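Local coordinates for outer membrane protein Omp121 (Bacteroides thetaiotaomicron, PDB 5FQ8) that probably imports peptides across the outer membrane as a TonB-dependent transporter, in complex with a partner protein, at residues B[210-214]-B[838-842]; B[336-341]-B[360-365]. All blocks are in the same frame, centred on the assembly; numbering follows the deposited sequence.

Interaction 1 of 2, residues B[210-214]-B[838-842]; sequences ENGSW and YFTGN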
# COMPACT_ATOMS: atom_id res chain seq x y z
N GLU B 210 -9.68 -25.85 -26.54
CA GLU B 210 -10.81 -25.42 -25.73
C GLU B 210 -10.62 -25.72 -24.26
O GLU B 210 -9.86 -26.61 -23.88
CB GLU B 210 -12.11 -26.09 -26.16
CG GLU B 210 -12.54 -25.80 -27.55
CD GLU B 210 -12.92 -24.38 -27.78
OE1 GLU B 210 -13.59 -23.79 -26.92
OE2 GLU B 210 -12.52 -23.85 -28.82
N ASN B 211 -11.37 -25.01 -23.44
CA ASN B 211 -11.45 -25.31 -22.02
C ASN B 211 -12.68 -26.12 -21.68
O ASN B 211 -13.23 -25.95 -20.59
CB ASN B 211 -11.45 -24.01 -21.24
CG ASN B 211 -12.58 -23.15 -21.63
OD1 ASN B 211 -12.97 -23.14 -22.79
ND2 ASN B 211 -13.16 -22.44 -20.68
N GLY B 212 -13.13 -26.97 -22.58
CA GLY B 212 -14.43 -27.59 -22.43
C GLY B 212 -14.54 -28.78 -23.35
O GLY B 212 -13.60 -29.13 -24.07
N SER B 213 -15.70 -29.41 -23.31
CA SER B 213 -15.87 -30.73 -23.91
C SER B 213 -17.12 -30.79 -24.74
O SER B 213 -17.92 -31.71 -24.61
CB SER B 213 -15.92 -31.83 -22.86
OG SER B 213 -14.82 -31.79 -21.98
N TRP B 214 -17.32 -29.81 -25.61
CA TRP B 214 -18.38 -29.91 -26.60
C TRP B 214 -17.83 -30.30 -27.96
O TRP B 214 -18.11 -29.65 -28.95
CB TRP B 214 -19.15 -28.60 -26.69
CG TRP B 214 -19.78 -28.11 -25.43
CD1 TRP B 214 -19.29 -27.17 -24.59
CD2 TRP B 214 -21.05 -28.49 -24.90
NE1 TRP B 214 -20.16 -26.95 -23.56
CE2 TRP B 214 -21.26 -27.75 -23.73
CE3 TRP B 214 -22.03 -29.40 -25.30
CZ2 TRP B 214 -22.39 -27.89 -22.95
CZ3 TRP B 214 -23.16 -29.54 -24.53
CH2 TRP B 214 -23.34 -28.79 -23.37
N TYR B 838 -21.90 -27.42 -16.27
CA TYR B 838 -22.82 -27.24 -17.38
C TYR B 838 -22.17 -26.44 -18.50
O TYR B 838 -22.08 -26.91 -19.63
CB TYR B 838 -24.10 -26.58 -16.87
CG TYR B 838 -25.14 -27.58 -16.43
CD1 TYR B 838 -24.79 -28.67 -15.63
CD2 TYR B 838 -26.46 -27.45 -16.82
CE1 TYR B 838 -25.73 -29.59 -15.23
CE2 TYR B 838 -27.40 -28.35 -16.42
CZ TYR B 838 -27.03 -29.42 -15.63
OH TYR B 838 -27.99 -30.33 -15.24
N PHE B 839 -21.68 -25.23 -18.19
CA PHE B 839 -21.13 -24.36 -19.23
C PHE B 839 -20.01 -25.04 -20.00
O PHE B 839 -19.90 -24.90 -21.21
CB PHE B 839 -20.61 -23.06 -18.63
CG PHE B 839 -19.72 -22.28 -19.56
CD1 PHE B 839 -20.26 -21.49 -20.55
CD2 PHE B 839 -18.36 -22.34 -19.43
CE1 PHE B 839 -19.46 -20.78 -21.40
CE2 PHE B 839 -17.55 -21.63 -20.29
CZ PHE B 839 -18.10 -20.85 -21.27
N THR B 840 -19.17 -25.77 -19.30
CA THR B 840 -17.99 -26.33 -19.93
C THR B 840 -18.25 -27.65 -20.63
O THR B 840 -17.32 -28.18 -21.25
CB THR B 840 -16.91 -26.49 -18.89
OG1 THR B 840 -15.66 -26.63 -19.55
CG2 THR B 840 -17.17 -27.70 -18.10
N GLY B 841 -19.48 -28.16 -20.57
CA GLY B 841 -19.81 -29.39 -21.27
C GLY B 841 -19.27 -30.63 -20.62
O GLY B 841 -19.05 -31.63 -21.31
N ASN B 842 -19.04 -30.60 -19.32
CA ASN B 842 -18.42 -31.72 -18.64
C ASN B 842 -19.37 -32.51 -17.75
O ASN B 842 -19.10 -33.67 -17.49
CB ASN B 842 -17.24 -31.24 -17.79
CG ASN B 842 -16.02 -30.96 -18.60
OD1 ASN B 842 -15.88 -31.45 -19.71
ND2 ASN B 842 -15.12 -30.17 -18.06

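Interaction 2 of 2, residues B[336-341]-B[360-365]; sequences QTPRDI and YTPYGV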
# COMPACT_ATOMS: atom_id res chain seq x y z
N GLN B 336 -12.31 -26.47 -15.86
CA GLN B 336 -12.36 -26.08 -17.26
C GLN B 336 -11.31 -26.85 -18.05
O GLN B 336 -10.36 -26.30 -18.61
CB GLN B 336 -12.18 -24.58 -17.41
CG GLN B 336 -13.24 -23.80 -16.73
CD GLN B 336 -13.36 -22.40 -17.28
OE1 GLN B 336 -13.29 -22.19 -18.48
NE2 GLN B 336 -13.56 -21.44 -16.40
N THR B 337 -11.49 -28.16 -18.07
CA THR B 337 -10.61 -29.08 -18.74
C THR B 337 -11.44 -30.00 -19.62
O THR B 337 -12.50 -30.47 -19.19
CB THR B 337 -9.83 -29.91 -17.74
OG1 THR B 337 -9.12 -29.05 -16.85
CG2 THR B 337 -8.85 -30.80 -18.46
N PRO B 338 -11.01 -30.28 -20.84
CA PRO B 338 -11.70 -31.28 -21.64
C PRO B 338 -11.60 -32.65 -21.01
O PRO B 338 -10.62 -32.97 -20.34
CB PRO B 338 -10.97 -31.22 -22.98
CG PRO B 338 -10.28 -29.93 -23.00
CD PRO B 338 -9.92 -29.64 -21.58
N ARG B 339 -12.62 -33.47 -21.25
CA ARG B 339 -12.64 -34.81 -20.68
C ARG B 339 -11.52 -35.68 -21.21
O ARG B 339 -11.28 -36.74 -20.63
CB ARG B 339 -13.96 -35.50 -20.96
CG ARG B 339 -15.17 -34.75 -20.49
CD ARG B 339 -15.14 -34.53 -19.01
NE ARG B 339 -14.97 -35.79 -18.32
CZ ARG B 339 -13.98 -36.06 -17.48
NH1 ARG B 339 -13.08 -35.14 -17.21
NH2 ARG B 339 -13.91 -37.24 -16.90
N ASP B 340 -10.84 -35.29 -22.27
CA ASP B 340 -9.81 -36.15 -22.84
C ASP B 340 -8.40 -35.75 -22.46
O ASP B 340 -7.46 -36.47 -22.80
CB ASP B 340 -9.93 -36.14 -24.36
CG ASP B 340 -9.80 -34.75 -24.93
OD1 ASP B 340 -10.72 -33.93 -24.71
OD2 ASP B 340 -8.79 -34.48 -25.60
N ILE B 341 -8.23 -34.63 -21.76
CA ILE B 341 -6.92 -34.04 -21.51
C ILE B 341 -6.37 -34.55 -20.19
O ILE B 341 -7.09 -34.62 -19.19
CB ILE B 341 -7.02 -32.51 -21.50
CG1 ILE B 341 -7.47 -32.00 -22.86
CG2 ILE B 341 -5.68 -31.91 -21.13
CD1 ILE B 341 -6.61 -32.47 -23.98
N TYR B 360 -2.45 -25.43 -22.92
CA TYR B 360 -3.28 -25.93 -24.00
C TYR B 360 -4.53 -25.09 -24.23
O TYR B 360 -5.13 -25.19 -25.30
CB TYR B 360 -3.66 -27.39 -23.76
CG TYR B 360 -4.58 -27.64 -22.60
CD1 TYR B 360 -4.09 -27.86 -21.34
CD2 TYR B 360 -5.95 -27.66 -22.78
CE1 TYR B 360 -4.92 -28.08 -20.29
CE2 TYR B 360 -6.79 -27.87 -21.73
CZ TYR B 360 -6.27 -28.08 -20.49
OH TYR B 360 -7.09 -28.30 -19.42
N THR B 361 -4.92 -24.24 -23.29
CA THR B 361 -6.12 -23.46 -23.50
C THR B 361 -5.96 -22.03 -22.98
O THR B 361 -5.44 -21.83 -21.88
CB THR B 361 -7.32 -24.12 -22.85
OG1 THR B 361 -8.49 -23.37 -23.17
CG2 THR B 361 -7.12 -24.20 -21.36
N PRO B 362 -6.38 -21.04 -23.74
CA PRO B 362 -6.14 -19.66 -23.34
C PRO B 362 -7.38 -18.96 -22.88
O PRO B 362 -7.44 -17.73 -22.93
CB PRO B 362 -5.64 -19.04 -24.63
CG PRO B 362 -6.49 -19.70 -25.67
CD PRO B 362 -6.73 -21.11 -25.17
N TYR B 363 -8.38 -19.70 -22.44
CA TYR B 363 -9.71 -19.14 -22.23
C TYR B 363 -9.95 -18.88 -20.75
O TYR B 363 -10.70 -19.59 -20.09
CB TYR B 363 -10.75 -20.06 -22.83
CG TYR B 363 -10.70 -20.20 -24.34
CD1 TYR B 363 -10.68 -19.09 -25.16
CD2 TYR B 363 -10.67 -21.45 -24.94
CE1 TYR B 363 -10.64 -19.22 -26.53
CE2 TYR B 363 -10.62 -21.58 -26.30
CZ TYR B 363 -10.60 -20.46 -27.09
OH TYR B 363 -10.55 -20.59 -28.46
N GLY B 364 -9.33 -17.82 -20.25
CA GLY B 364 -9.68 -17.37 -18.92
C GLY B 364 -9.20 -18.24 -17.79
O GLY B 364 -9.65 -18.07 -16.66
N VAL B 365 -8.31 -19.18 -18.06
CA VAL B 365 -7.82 -20.12 -17.08
C VAL B 365 -6.33 -20.31 -17.31
O VAL B 365 -5.79 -19.95 -18.35
CB VAL B 365 -8.55 -21.46 -17.15
CG1 VAL B 365 -10.00 -21.31 -16.77
CG2 VAL B 365 -8.42 -22.04 -18.54

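Interaction 1 of 2, residues B[210-214]-B[838-842]
The indole of Trp214 lies flat against Gly841, whose CA sits over one face toward the rim of the ring system, 3.3 Å from Trp214 CE2. Its edge is turned to the helix end: Trp214 NE1 gives a nearly straight hydrogen bond (175°) to Phe839 O at 3.1 Å. That oxygen lies in the indole plane, although the donor stands 43° out of the carbonyl plane and so misses the lone-pair directions. Farther round the rim, CZ2 of Trp214 meets Tyr838 O at 3.5 Å. Trp202 adds an edge-to-face stack with the same indole, while Ile883 and Tyr884 of helix 880-889 also pack on it. The Phe839 ring presents its edge to Asn211 ND2, a looser approach.

Gly841 ends helix 832-839 in a Schellman motif. Its positive phi comes with bonds back into the last turn, among them Gly841 N to Tyr838 O at 3.0 Å, and a side chain at this position would point toward 210-214. The Trp214 N-H thus reaches a carbonyl at the helix C-terminus, and Thr840 O, next along, accepts Ser213 N at 2.9 Å, nearly along its C=O axis.

Beyond the helix end, Ser213 OG donates to Asn842 OD1 at 2.5 Å, in the carbonyl plane of the amide. Chi1 of -53° sets this hydroxyl beside its own backbone N and over toward Asn842. The same hydroxyl accepts Arg339 N, and Asn842 ND2 bonds to Thr337 O, so both side chains also grip a third loop. Ser213 O and Gly841 O, two acceptors side by side, each bond to the guanidinium of Arg851, through NH1 and NH2. On the other flank, Asn211 and Phe839 pack on the backbone of the bound peptide.

Interaction 2 of 2, residues B[336-341]-B[360-365]
Apolar contacts carry most of this interface, and the ring of Tyr360 gathers the larger share of them. Ile341 CG2 sits over one face in a CH-pi contact, 4.1 Å from the ring centroid and 17° off its normal; this branch is the one anti to the backbone N, while CG1 lies beside that nitrogen. Thr361 CG2, from the tyrosine's own segment, covers the opposite face, so two methyl groups sandwich the ring near its rim. Pro338 comes in obliquely, with CD 3.6 Å from Tyr360 CE2. The methyl of Thr337 approaches the phenol oxygen, with CG2 at 3.2 Å from Tyr360 OH. Chi1 of 68° holds the phenol between its own backbone N and carbonyl carbon and sends it across to 336-341. At the other end of the interface, Val365 CG1 lies against the side-chain amide of Gln336, 3.6 Å from CD.

Two polar side-chain atoms of 336-341 find their partners just outside the contact. Thr337 OG1 bonds back to Leu334 O, and Gln336 NE2 is held by Asn332 OD1, which steadies the amide that Val365 covers. An alanine in place of Tyr360 would probably open a gap between Ile341, Pro338 and Thr361 and leave the Thr337 methyl without its neighbour.

In the backbone, a type I beta turn from Pro338 to Ile341, with Ile341 N bonded to Pro338 O at 3.2 Å, brings Pro338 and Ile341 to the same tyrosine. Asp340 in this turn forms a salt bridge with Lys236, and Thr361 OG1 bonds to Leu209 O. Both segments belong to the long connection between helices 330-335 and 368-374, which itself joins the neighbouring antiparallel barrel strands 306-320 and 376-394.

Along the chain the order is 210-214, 336-341, 360-365, 838-842, so interaction 2 closes a local loop while interaction 1 joins segments more than 600 residues apart. Their centres lie about 8 Å from one another and about 30 Å from the centre of the chain. Three long connections between barrel strands meet here: those joining 177-188 to 252-264, 306-320 to 376-394, and 815-825 to 899-915. The two contacts touch directly, Asn842 packing on the Arg339 side chain. Residues of both also pack on the bound peptide, and Tyr363 makes a weak hydrogen bond to the partner protein, consistent with interlocked loops walling the substrate chamber.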